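Local structure of Beta/gama crystallin family protein (3HZ2) at residues A[45-50]-A[79-84]. The protein binds calcium ions as an archaeal member of the betagamma-crystallin family, this chain being its two-motif Greek key crystallin domain. Numbering follows the deposited sequence.
Sequences WRFYEY and SSFRQI. With CA (calcium ion), chain F.
Backbone bonds pair Arg46 with Arg82 and Tyr48 with Ser80 as antiparallel hydrogen-bonded pairs; Arg46 N reaches Arg82 O at 2.8 Å. Tyr48 O takes the N-H of Ser79, so Ser79 and Ser80 both face Tyr48 in a classic beta bulge. On the apolar face, toward strand 4-8, Phe47 and Phe81 lie side by side, Phe47 CD2 3.4 Å from Phe81 CB; Trp45 sets CE3 and CZ3 at the edge of the Phe81 ring, while Gln83 CB makes a CH-pi contact over the six-membered ring of Trp45. On the other face Tyr48 OH accepts a nearly straight bond (165°) from Arg82 NH2, in the guanidinium plane, and a weak one from Arg46 NH1; Arg46 NE salt-bridges Asp59. A phenylalanine in place of Tyr48 would lose the hydroxyl, and the Arg82 guanidinium would probably turn more freely. Both serines serve through their hydroxyls. A chi1 of 63° sets Ser80 OG between its backbone N and carbonyl carbon, donating to Tyr50 O at 2.7 Å. Ser79 OG, hydrogen-bonded to Asn32 OD1, binds calcium (2.6 Å) with Glu49 O (2.4 Å), Ser77, two waters and Asp33 of the first Greek key, joining both motifs as in the betagamma-crystallin calcium-binding motif.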
loop_
_atom_site.group_PDB
_atom_site.type_symbol
_atom_site.label_atom_id
_atom_site.label_comp_id
_atom_site.label_asym_id
_atom_site.label_seq_id
_atom_site.Cartn_x
_atom_site.Cartn_y
_atom_site.Cartn_z
ATOM N N TRP A 45 -2.883 -4.583 -6.678
ATOM C CA TRP A 45 -3.466 -4.193 -5.406
ATOM C C TRP A 45 -4.128 -2.826 -5.444
ATOM O O TRP A 45 -3.641 -1.897 -6.090
ATOM C CB TRP A 45 -2.395 -4.198 -4.316
ATOM C CG TRP A 45 -1.832 -5.557 -4.022
ATOM C CD1 TRP A 45 -0.946 -6.263 -4.783
ATOM C CD2 TRP A 45 -2.122 -6.369 -2.883
ATOM N NE1 TRP A 45 -0.662 -7.469 -4.182
ATOM C CE2 TRP A 45 -1.371 -7.558 -3.014
ATOM C CE3 TRP A 45 -2.945 -6.207 -1.758
ATOM C CZ2 TRP A 45 -1.417 -8.582 -2.061
ATOM C CZ3 TRP A 45 -2.992 -7.225 -0.812
ATOM C CH2 TRP A 45 -2.230 -8.399 -0.971
ATOM N N ARG A 46 -5.242 -2.717 -4.732
ATOM C CA ARG A 46 -5.994 -1.475 -4.648
ATOM C C ARG A 46 -5.812 -0.852 -3.273
ATOM O O ARG A 46 -6.013 -1.514 -2.252
ATOM C CB ARG A 46 -7.477 -1.748 -4.899
ATOM C CG ARG A 46 -8.369 -0.547 -4.667
ATOM C CD ARG A 46 -9.765 -0.813 -5.200
ATOM N NE ARG A 46 -9.755 -0.997 -6.647
ATOM C CZ ARG A 46 -10.847 -1.197 -7.375
ATOM N NH1 ARG A 46 -12.031 -1.239 -6.783
ATOM N NH2 ARG A 46 -10.758 -1.342 -8.691
ATOM N N PHE A 47 -5.433 0.423 -3.251
ATOM C CA PHE A 47 -5.220 1.136 -2.000
ATOM C C PHE A 47 -6.306 2.185 -1.795
ATOM O O PHE A 47 -6.575 2.989 -2.682
ATOM C CB PHE A 47 -3.830 1.784 -2.003
ATOM C CG PHE A 47 -2.716 0.793 -2.190
ATOM C CD1 PHE A 47 -2.391 0.322 -3.460
ATOM C CD2 PHE A 47 -2.040 0.273 -1.089
ATOM C CE1 PHE A 47 -1.409 -0.657 -3.632
ATOM C CE2 PHE A 47 -1.059 -0.705 -1.249
ATOM C CZ PHE A 47 -0.745 -1.173 -2.524
ATOM N N TYR A 48 -6.924 2.156 -0.619
ATOM C CA TYR A 48 -8.010 3.069 -0.268
ATOM C C TYR A 48 -7.573 4.122 0.734
ATOM O O TYR A 48 -6.703 3.877 1.569
ATOM C CB TYR A 48 -9.175 2.282 0.329
ATOM C CG TYR A 48 -9.983 1.497 -0.675
ATOM C CD1 TYR A 48 -11.073 2.077 -1.324
ATOM C CD2 TYR A 48 -9.682 0.163 -0.955
ATOM C CE1 TYR A 48 -11.851 1.342 -2.223
ATOM C CE2 TYR A 48 -10.452 -0.576 -1.850
ATOM C CZ TYR A 48 -11.534 0.019 -2.477
ATOM O OH TYR A 48 -12.308 -0.720 -3.347
ATOM N N GLU A 49 -8.193 5.294 0.668
ATOM C CA GLU A 49 -7.817 6.345 1.593
ATOM C C GLU A 49 -8.469 6.190 2.965
ATOM O O GLU A 49 -8.066 6.838 3.905
ATOM C CB GLU A 49 -8.137 7.723 1.002
ATOM C CG GLU A 49 -9.598 8.089 0.971
ATOM C CD GLU A 49 -9.826 9.451 0.345
ATOM O OE1 GLU A 49 -9.139 10.414 0.745
ATOM O OE2 GLU A 49 -10.692 9.558 -0.542
ATOM N N TYR A 50 -9.470 5.331 3.099
ATOM C CA TYR A 50 -10.112 5.160 4.402
ATOM C C TYR A 50 -10.082 3.696 4.810
ATOM O O TYR A 50 -9.976 2.820 3.955
ATOM C CB TYR A 50 -11.559 5.659 4.344
ATOM C CG TYR A 50 -11.687 7.140 4.045
ATOM C CD1 TYR A 50 -12.805 7.641 3.378
ATOM C CD2 TYR A 50 -10.691 8.039 4.426
ATOM C CE1 TYR A 50 -12.926 8.998 3.094
ATOM C CE2 TYR A 50 -10.804 9.402 4.149
ATOM C CZ TYR A 50 -11.924 9.871 3.481
ATOM O OH TYR A 50 -12.035 11.213 3.196
ATOM N N SER A 79 -5.205 3.842 4.074
ATOM C CA SER A 79 -5.779 3.299 5.302
ATOM C C SER A 79 -6.256 1.860 5.179
ATOM O O SER A 79 -6.654 1.247 6.166
ATOM C CB SER A 79 -6.927 4.181 5.787
ATOM O OG SER A 79 -6.414 5.392 6.304
ATOM N N SER A 80 -6.225 1.327 3.963
ATOM C CA SER A 80 -6.617 -0.055 3.726
ATOM C C SER A 80 -6.259 -0.427 2.301
ATOM O O SER A 80 -6.124 0.438 1.439
ATOM C CB SER A 80 -8.125 -0.263 3.962
ATOM O OG SER A 80 -8.916 0.495 3.061
ATOM N N PHE A 81 -6.059 -1.714 2.060
ATOM C CA PHE A 81 -5.739 -2.171 0.717
ATOM C C PHE A 81 -6.046 -3.647 0.565
ATOM O O PHE A 81 -5.998 -4.409 1.532
ATOM C CB PHE A 81 -4.272 -1.856 0.351
ATOM C CG PHE A 81 -3.242 -2.435 1.292
ATOM C CD1 PHE A 81 -2.816 -3.755 1.162
ATOM C CD2 PHE A 81 -2.670 -1.643 2.283
ATOM C CE1 PHE A 81 -1.834 -4.275 2.005
ATOM C CE2 PHE A 81 -1.689 -2.152 3.131
ATOM C CZ PHE A 81 -1.270 -3.469 2.992
ATOM N N ARG A 82 -6.397 -4.039 -0.654
ATOM C CA ARG A 82 -6.726 -5.425 -0.934
ATOM C C ARG A 82 -6.397 -5.790 -2.366
ATOM O O ARG A 82 -6.206 -4.924 -3.223
ATOM C CB ARG A 82 -8.211 -5.683 -0.668
ATOM C CG ARG A 82 -9.153 -4.836 -1.507
ATOM C CD ARG A 82 -10.601 -5.162 -1.172
ATOM N NE ARG A 82 -11.532 -4.171 -1.704
ATOM C CZ ARG A 82 -12.833 -4.145 -1.426
ATOM N NH1 ARG A 82 -13.359 -5.061 -0.621
ATOM N NH2 ARG A 82 -13.609 -3.200 -1.944
ATOM N N GLN A 83 -6.341 -7.091 -2.612
ATOM C CA GLN A 83 -6.034 -7.620 -3.927
ATOM C C GLN A 83 -7.247 -7.496 -4.846
ATOM O O GLN A 83 -8.390 -7.599 -4.397
ATOM C CB GLN A 83 -5.641 -9.090 -3.794
ATOM C CG GLN A 83 -4.921 -9.661 -4.993
ATOM C CD GLN A 83 -4.788 -11.167 -4.905
ATOM O OE1 GLN A 83 -4.555 -11.720 -3.825
ATOM N NE2 GLN A 83 -4.926 -11.842 -6.041
ATOM N N ILE A 84 -6.997 -7.270 -6.132
ATOM C CA ILE A 84 -8.079 -7.163 -7.106
ATOM C C ILE A 84 -7.714 -7.872 -8.405
ATOM O O ILE A 84 -6.544 -8.295 -8.536
ATOM C CB ILE A 84 -8.422 -5.693 -7.427
ATOM C CG1 ILE A 84 -7.178 -4.960 -7.929
ATOM C CG2 ILE A 84 -9.004 -5.017 -6.192
ATOM C CD1 ILE A 84 -7.451 -3.534 -8.367
ATOM O OXT ILE A 84 -8.602 -7.990 -9.276
HETATM CA CA CA F . -6.350 7.804 5.341
HETATM O O HOH W 1 -6.023 10.542 5.149
HETATM O O HOH W 2 -8.174 8.196 7.402
#